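Local coordinates for putative Outer membrane protein (Helicobacter pylori, PDB 6GW5), which is the adhesin domain of SabA, an outer membrane protein that probably attaches the bacterium to carbohydrate receptors of its host, at residues V68-L73 against V315-E320; E116-N121 against D206-P211. One frame throughout, in Å; residues are numbered along the deposited sequence.

Contact 1: V68-L73 against V315-E320; sequences VITSVL and VNLNQE
With chi1 at -71°, T70 sets its methyl CG2 anti to its own backbone N and its hydroxyl anti to the carbonyl carbon, while E320 runs out from CG in an extended chain (chi2 168°) that carries its carboxylate across to that hydroxyl. T70 OG1 and E320 OE1 lie 2.8 Å apart, and the same hydroxyl has Q66 O and Q139 NE2 as hydrogen-bond partners. Threonine suits this spot because its two branches do different work. While OG1 serves the polar partners, CG2 faces the start of the other helix, meeting V315 CG1 tip to tip at 3.7 Å and L317 CD1 at 4.1 Å. The contact is one of helix flank against helix start in a largely helical bundle: T70 lies within helix 60-79, and L317 opens helix 317-346. N316 is the N-cap of the latter; its OD1 accepts from Q319 N at 3.0 Å, the donor standing well above the amide plane, a bond that occupies an N-H of the first turn. L317, branched and apolar, also brings CD2 to within 4.3 Å of S71 CB, and both residues touch F282 of helix 255-283. S71 OG turns back to V68 O, at 2.9 Å, which also accepts from V72 N, so this buried hydroxyl is satisfied within its own helix.

Contact 2: E116-N121 against D206-P211; sequences ENCAMN and DSTDYP. Unlike the reference sequence in segment 206-211: D209 (reference Gly).
Y210 reaches E116 and N117 with the far end of its ring. Rotation about CA-CB (chi1 -55°) sets CG anti to the carbonyl carbon, beside the backbone N, and the ring extends from there. CE1 comes to 3.9 Å from N117 O, CZ lies 3.8 Å from E116 CB, and OH, at the tip, meets two atoms: E116 CB at 3.5 Å and N117 N at 3.4 Å. This last is a weak hydrogen bond, long but nearly straight, with an N-H...O angle of 171°. Tyrosine fits here because it joins a broad apolar ring, approached obliquely, to a polar end that can accept from the main chain. At its base, Y210 N donates to D209 OD1, on the anti side of that carboxylate. D209, which differs from the reference sequence, also lies near E116: OE1 of E116 and OD1 of D209 are 4.3 Å apart, a proximity that probably disfavours both being fully charged. Beside them, T208 CG2 packs on C118 SG at 3.6 Å, the apolar branch of threonine meeting sulfur while its OG1 bonds to N111 O. C118 is held by its disulfide to C112. N117 OD1 accepts from A119 N, an Asx turn that leads into strand 119-121, and N117 ND2 is hydrogen-bonded to K185 O. At the surface, the loop that leads into strand 119-121, itself paired in parallel with strand 87-89, lies against strand 208-209 and the residue after it; strand 208-209 pairs antiparallel with strand 188-189, whose M189 touches both C118 and T208; helix 122-139 follows directly after N121.

Overall arrangement
From the N terminus, the chain passes through helices 3-32 and 35-54 before helix 60-79 supplies the first half of contact 1. It then runs out through strand 87-89 and helix 106-111 to residues 116-121. Helices 122-139 and 167-183 and strand 188-189 follow, and residues 206-211 close the shorter loop as contact 2. Helices 215-240 and 255-283 lead on to residues 315-320, where contact 1 closes the longer loop, which encloses that of contact 2. The two do not touch: their centres are 24 Å apart. Contact 1 ties helices of the bundle together, whereas contact 2, farther from the chain's centre, sets the loop entering one small sheet against a strand of another.

Contact 1: V68-L73 against V315-E320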
ATOM      1  N   VAL A  68      -7.458   0.585 -11.955  1.00 33.54           N
ATOM      2  CA  VAL A  68      -7.924   1.973 -11.866  1.00 36.27           C
ATOM      3  C   VAL A  68      -8.377   2.478 -13.253  1.00 37.11           C
ATOM      4  O   VAL A  68      -9.411   3.128 -13.365  1.00 35.61           O
ATOM      5  CB  VAL A  68      -6.874   2.907 -11.226  1.00 35.80           C
ATOM      6  CG1 VAL A  68      -7.310   4.372 -11.278  1.00 36.48           C
ATOM      7  CG2 VAL A  68      -6.620   2.529  -9.773  1.00 35.83           C
ATOM      8  N   ILE A  69      -7.627   2.167 -14.294  1.00 38.15           N
ATOM      9  CA  ILE A  69      -8.022   2.583 -15.632  1.00 39.70           C
ATOM     10  C   ILE A  69      -9.301   1.911 -16.024  1.00 38.43           C
ATOM     11  O   ILE A  69     -10.206   2.546 -16.511  1.00 43.09           O
ATOM     12  CB  ILE A  69      -6.973   2.223 -16.694  1.00 41.81           C
ATOM     13  CG1 ILE A  69      -5.671   2.998 -16.489  1.00 41.63           C
ATOM     14  CG2 ILE A  69      -7.504   2.491 -18.091  1.00 46.13           C
ATOM     15  CD1 ILE A  69      -5.846   4.461 -16.185  1.00 45.07           C
ATOM     16  N   THR A  70      -9.377   0.612 -15.834  1.00 38.85           N
ATOM     17  CA  THR A  70     -10.613  -0.110 -16.076  1.00 33.88           C
ATOM     18  C   THR A  70     -11.787   0.653 -15.380  1.00 36.96           C
ATOM     19  O   THR A  70     -12.837   0.907 -15.980  1.00 36.69           O
ATOM     20  CB  THR A  70     -10.482  -1.552 -15.545  1.00 33.37           C
ATOM     21  OG1 THR A  70      -9.589  -2.308 -16.385  1.00 37.64           O
ATOM     22  CG2 THR A  70     -11.835  -2.265 -15.420  1.00 31.81           C
ATOM     23  N   SER A  71     -11.603   0.958 -14.105  1.00 34.18           N
ATOM     24  CA  SER A  71     -12.662   1.507 -13.308  1.00 36.73           C
ATOM     25  C   SER A  71     -13.035   2.939 -13.797  1.00 35.54           C
ATOM     26  O   SER A  71     -14.165   3.334 -13.716  1.00 34.63           O
ATOM     27  CB  SER A  71     -12.281   1.473 -11.815  1.00 36.98           C
ATOM     28  OG  SER A  71     -11.511   2.608 -11.493  1.00 40.19           O
ATOM     29  N   VAL A  72     -12.068   3.665 -14.346  1.00 39.62           N
ATOM     30  CA  VAL A  72     -12.302   4.975 -14.922  1.00 39.69           C
ATOM     31  C   VAL A  72     -13.131   4.853 -16.184  1.00 38.15           C
ATOM     32  O   VAL A  72     -14.121   5.560 -16.326  1.00 32.77           O
ATOM     33  CB  VAL A  72     -10.988   5.725 -15.196  1.00 42.32           C
ATOM     34  CG1 VAL A  72     -11.221   6.976 -16.036  1.00 46.25           C
ATOM     35  CG2 VAL A  72     -10.352   6.131 -13.880  1.00 42.72           C
ATOM     36  N   LEU A  73     -12.730   3.943 -17.068  1.00 37.97           N
ATOM     37  CA  LEU A  73     -13.507   3.642 -18.254  1.00 38.84           C
ATOM     38  C   LEU A  73     -14.882   3.079 -17.922  1.00 43.07           C
ATOM     39  O   LEU A  73     -15.838   3.324 -18.644  1.00 51.03           O
ATOM     40  CB  LEU A  73     -12.752   2.706 -19.176  1.00 40.02           C
ATOM     41  CG  LEU A  73     -11.480   3.363 -19.780  1.00 43.74           C
ATOM     42  CD1 LEU A  73     -10.634   2.319 -20.490  1.00 47.85           C
ATOM     43  CD2 LEU A  73     -11.786   4.483 -20.772  1.00 45.12           C
ATOM     44  N   VAL A 315     -15.060  -7.144 -19.616  1.00 56.28           N
ATOM     45  CA  VAL A 315     -14.255  -6.473 -18.624  1.00 55.36           C
ATOM     46  C   VAL A 315     -14.408  -7.245 -17.311  1.00 58.43           C
ATOM     47  O   VAL A 315     -15.532  -7.612 -16.933  1.00 62.35           O
ATOM     48  CB  VAL A 315     -14.771  -5.026 -18.493  1.00 52.18           C
ATOM     49  CG1 VAL A 315     -14.234  -4.313 -17.263  1.00 54.02           C
ATOM     50  CG2 VAL A 315     -14.403  -4.233 -19.734  1.00 51.18           C
ATOM     51  N   ASN A 316     -13.291  -7.484 -16.608  1.00 48.01           N
ATOM     52  CA  ASN A 316     -13.370  -8.115 -15.309  1.00 42.15           C
ATOM     53  C   ASN A 316     -12.701  -7.337 -14.184  1.00 38.27           C
ATOM     54  O   ASN A 316     -11.632  -7.671 -13.753  1.00 38.44           O
ATOM     55  CB  ASN A 316     -12.842  -9.513 -15.385  1.00 42.16           C
ATOM     56  CG  ASN A 316     -13.353 -10.391 -14.234  1.00 49.09           C
ATOM     57  OD1 ASN A 316     -13.731  -9.945 -13.123  1.00 50.53           O
ATOM     58  ND2 ASN A 316     -13.353 -11.660 -14.493  1.00 53.34           N
ATOM     59  N   LEU A 317     -13.374  -6.303 -13.711  1.00 35.98           N
ATOM     60  CA  LEU A 317     -12.869  -5.514 -12.624  1.00 35.41           C
ATOM     61  C   LEU A 317     -12.644  -6.319 -11.349  1.00 33.39           C
ATOM     62  O   LEU A 317     -11.704  -6.031 -10.615  1.00 30.57           O
ATOM     63  CB  LEU A 317     -13.785  -4.327 -12.326  1.00 35.21           C
ATOM     64  CG  LEU A 317     -13.394  -3.359 -11.209  1.00 36.08           C
ATOM     65  CD1 LEU A 317     -11.989  -2.820 -11.404  1.00 36.54           C
ATOM     66  CD2 LEU A 317     -14.371  -2.190 -11.125  1.00 39.07           C
ATOM     67  N   ASN A 318     -13.518  -7.288 -11.055  1.00 35.39           N
ATOM     68  CA  ASN A 318     -13.362  -8.066  -9.833  1.00 33.27           C
ATOM     69  C   ASN A 318     -12.026  -8.827  -9.847  1.00 34.83           C
ATOM     70  O   ASN A 318     -11.307  -8.853  -8.851  1.00 34.25           O
ATOM     71  CB  ASN A 318     -14.479  -9.066  -9.624  1.00 33.97           C
ATOM     72  CG  ASN A 318     -15.730  -8.470  -9.056  1.00 33.30           C
ATOM     73  OD1 ASN A 318     -16.817  -8.788  -9.536  1.00 36.37           O
ATOM     74  ND2 ASN A 318     -15.634  -7.676  -8.010  1.00 31.63           N
ATOM     75  N   GLN A 319     -11.705  -9.450 -10.957  1.00 35.42           N
ATOM     76  CA  GLN A 319     -10.436 -10.180 -11.043  1.00 42.06           C
ATOM     77  C   GLN A 319      -9.249  -9.233 -10.899  1.00 39.28           C
ATOM     78  O   GLN A 319      -8.295  -9.548 -10.257  1.00 41.51           O
ATOM     79  CB  GLN A 319     -10.389 -10.961 -12.355  1.00 47.19           C
ATOM     80  CG  GLN A 319      -9.038 -11.375 -12.840  1.00 52.97           C
ATOM     81  CD  GLN A 319      -9.181 -12.230 -14.078  1.00 59.27           C
ATOM     82  OE1 GLN A 319      -9.759 -13.348 -14.031  1.00 66.25           O
ATOM     83  NE2 GLN A 319      -8.648 -11.734 -15.197  1.00 50.59           N
ATOM     84  N   GLU A 320      -9.338  -8.038 -11.444  1.00 40.24           N
ATOM     85  CA  GLU A 320      -8.246  -7.081 -11.328  1.00 38.50           C
ATOM     86  C   GLU A 320      -8.084  -6.585  -9.876  1.00 37.55           C
ATOM     87  O   GLU A 320      -6.977  -6.321  -9.437  1.00 39.37           O
ATOM     88  CB  GLU A 320      -8.444  -5.910 -12.321  1.00 39.10           C
ATOM     89  CG  GLU A 320      -8.338  -6.347 -13.766  1.00 44.16           C
ATOM     90  CD  GLU A 320      -8.796  -5.299 -14.777  1.00 47.23           C
ATOM     91  OE1 GLU A 320      -8.890  -4.137 -14.429  1.00 53.82           O
ATOM     92  OE2 GLU A 320      -9.008  -5.638 -15.954  1.00 48.08           O
TER

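Contact 2: E116-N121 against D206-P211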
ATOM      1  N   GLU A 116     -31.828  20.799 -10.241  1.00 54.46           N
ATOM      2  CA  GLU A 116     -30.511  20.491 -10.836  1.00 51.81           C
ATOM      3  C   GLU A 116     -30.595  20.433 -12.344  1.00 51.71           C
ATOM      4  O   GLU A 116     -31.628  20.077 -12.932  1.00 42.65           O
ATOM      5  CB  GLU A 116     -29.798  19.205 -10.311  1.00 56.79           C
ATOM      6  CG  GLU A 116     -30.723  18.115  -9.820  1.00 64.89           C
ATOM      7  CD  GLU A 116     -31.068  18.245  -8.333  1.00 69.07           C
ATOM      8  OE1 GLU A 116     -30.243  18.699  -7.507  1.00 71.30           O
ATOM      9  OE2 GLU A 116     -32.199  17.898  -7.977  1.00 76.60           O
ATOM     10  N   ASN A 117     -29.451  20.787 -12.927  1.00 52.49           N
ATOM     11  CA  ASN A 117     -29.241  20.907 -14.365  1.00 51.40           C
ATOM     12  C   ASN A 117     -28.591  19.648 -14.962  1.00 50.63           C
ATOM     13  O   ASN A 117     -27.461  19.297 -14.594  1.00 47.06           O
ATOM     14  CB  ASN A 117     -28.331  22.123 -14.662  1.00 47.96           C
ATOM     15  CG  ASN A 117     -27.703  22.047 -16.033  1.00 47.72           C
ATOM     16  OD1 ASN A 117     -28.405  22.055 -17.038  1.00 49.40           O
ATOM     17  ND2 ASN A 117     -26.387  21.890 -16.091  1.00 49.79           N
ATOM     18  N   CYS A 118     -29.255  19.034 -15.941  1.00 48.87           N
ATOM     19  CA  CYS A 118     -28.753  17.806 -16.581  1.00 48.77           C
ATOM     20  C   CYS A 118     -28.381  17.979 -18.038  1.00 49.60           C
ATOM     21  O   CYS A 118     -28.356  17.002 -18.821  1.00 50.66           O
ATOM     22  CB  CYS A 118     -29.785  16.693 -16.458  1.00 48.12           C
ATOM     23  SG  CYS A 118     -30.292  16.428 -14.753  1.00 54.93           S
ATOM     24  N   ALA A 119     -28.043  19.206 -18.404  1.00 49.11           N
ATOM     25  CA  ALA A 119     -27.684  19.501 -19.778  1.00 51.05           C
ATOM     26  C   ALA A 119     -26.215  19.772 -19.825  1.00 44.46           C
ATOM     27  O   ALA A 119     -25.630  20.204 -18.832  1.00 47.29           O
ATOM     28  CB  ALA A 119     -28.455  20.713 -20.283  1.00 50.71           C
ATOM     29  N   MET A 120     -25.627  19.570 -20.986  1.00 44.67           N
ATOM     30  CA  MET A 120     -24.207  19.819 -21.150  1.00 54.36           C
ATOM     31  C   MET A 120     -23.959  20.451 -22.500  1.00 51.82           C
ATOM     32  O   MET A 120     -24.491  20.018 -23.503  1.00 51.03           O
ATOM     33  CB  MET A 120     -23.394  18.486 -21.022  1.00 62.16           C
ATOM     34  CG  MET A 120     -21.875  18.577 -21.288  1.00 61.99           C
ATOM     35  SD  MET A 120     -20.850  17.111 -21.017  1.00 58.86           S
ATOM     36  CE  MET A 120     -21.130  16.970 -19.265  1.00 56.22           C
ATOM     37  N   ASN A 121     -23.057  21.403 -22.529  1.00 56.20           N
ATOM     38  CA  ASN A 121     -22.570  21.896 -23.810  1.00 65.32           C
ATOM     39  C   ASN A 121     -21.834  20.887 -24.632  1.00 59.21           C
ATOM     40  O   ASN A 121     -20.969  20.238 -24.093  1.00 66.30           O
ATOM     41  CB  ASN A 121     -21.578  23.011 -23.583  1.00 77.99           C
ATOM     42  CG  ASN A 121     -22.245  24.348 -23.559  1.00 86.13           C
ATOM     43  OD1 ASN A 121     -23.476  24.449 -23.462  1.00 92.79           O
ATOM     44  ND2 ASN A 121     -21.444  25.391 -23.655  1.00 96.12           N
ATOM     45  N   ASP A 206     -31.664   5.138  -9.086  1.00 44.39           N
ATOM     46  CA  ASP A 206     -32.484   5.893 -10.062  1.00 47.99           C
ATOM     47  C   ASP A 206     -32.470   7.392  -9.817  1.00 45.87           C
ATOM     48  O   ASP A 206     -33.190   8.132 -10.459  1.00 46.42           O
ATOM     49  CB  ASP A 206     -33.901   5.321 -10.116  1.00 50.45           C
ATOM     50  CG  ASP A 206     -34.616   5.416  -8.801  1.00 55.30           C
ATOM     51  OD1 ASP A 206     -34.053   6.027  -7.857  1.00 59.74           O
ATOM     52  OD2 ASP A 206     -35.759   4.899  -8.712  1.00 67.58           O
ATOM     53  N   SER A 207     -31.571   7.830  -8.934  1.00 48.25           N
ATOM     54  CA  SER A 207     -31.436   9.221  -8.565  1.00 44.18           C
ATOM     55  C   SER A 207     -30.748  10.033  -9.665  1.00 39.63           C
ATOM     56  O   SER A 207     -30.268   9.513 -10.692  1.00 33.25           O
ATOM     57  CB  SER A 207     -30.659   9.329  -7.235  1.00 42.19           C
ATOM     58  OG  SER A 207     -29.361   8.785  -7.369  1.00 42.64           O
ATOM     59  N   THR A 208     -30.730  11.333  -9.408  1.00 42.04           N
ATOM     60  CA  THR A 208     -30.176  12.316 -10.313  1.00 40.10           C
ATOM     61  C   THR A 208     -29.475  13.357  -9.509  1.00 39.01           C
ATOM     62  O   THR A 208     -30.103  14.074  -8.742  1.00 43.87           O
ATOM     63  CB  THR A 208     -31.298  12.935 -11.158  1.00 39.56           C
ATOM     64  OG1 THR A 208     -31.860  11.899 -11.985  1.00 45.42           O
ATOM     65  CG2 THR A 208     -30.772  14.049 -12.043  1.00 38.20           C
ATOM     66  N   ASP A 209     -28.156  13.416  -9.658  1.00 39.80           N
ATOM     67  CA  ASP A 209     -27.369  14.354  -8.908  1.00 41.96           C
ATOM     68  C   ASP A 209     -26.024  14.584  -9.599  1.00 40.80           C
ATOM     69  O   ASP A 209     -25.682  13.879 -10.533  1.00 36.56           O
ATOM     70  CB  ASP A 209     -27.215  13.856  -7.464  1.00 43.31           C
ATOM     71  CG  ASP A 209     -27.107  15.000  -6.428  1.00 45.60           C
ATOM     72  OD1 ASP A 209     -26.786  16.170  -6.779  1.00 40.01           O
ATOM     73  OD2 ASP A 209     -27.258  14.682  -5.224  1.00 50.29           O
ATOM     74  N   TYR A 210     -25.269  15.594  -9.163  1.00 43.56           N
ATOM     75  CA  TYR A 210     -23.931  15.831  -9.766  1.00 48.26           C
ATOM     76  C   TYR A 210     -23.002  14.629  -9.447  1.00 43.46           C
ATOM     77  O   TYR A 210     -23.108  14.047  -8.368  1.00 41.55           O
ATOM     78  CB  TYR A 210     -23.353  17.206  -9.313  1.00 49.78           C
ATOM     79  CG  TYR A 210     -24.321  18.352  -9.631  1.00 54.63           C
ATOM     80  CD1 TYR A 210     -24.589  18.692 -10.962  1.00 58.29           C
ATOM     81  CD2 TYR A 210     -25.001  19.044  -8.623  1.00 57.06           C
ATOM     82  CE1 TYR A 210     -25.489  19.683 -11.282  1.00 59.97           C
ATOM     83  CE2 TYR A 210     -25.912  20.040  -8.933  1.00 61.37           C
ATOM     84  CZ  TYR A 210     -26.161  20.350 -10.273  1.00 61.48           C
ATOM     85  OH  TYR A 210     -27.052  21.348 -10.632  1.00 64.54           O
ATOM     86  N   PRO A 211     -22.103  14.256 -10.366  1.00 43.76           N
ATOM     87  CA  PRO A 211     -21.264  13.061 -10.141  1.00 43.51           C
ATOM     88  C   PRO A 211     -20.495  13.066  -8.829  1.00 43.19           C
ATOM     89  O   PRO A 211     -20.332  12.012  -8.211  1.00 39.17           O
ATOM     90  CB  PRO A 211     -20.282  13.087 -11.310  1.00 43.57           C
ATOM     91  CG  PRO A 211     -20.980  13.856 -12.377  1.00 43.61           C
ATOM     92  CD  PRO A 211     -21.857  14.857 -11.689  1.00 44.84           C
TER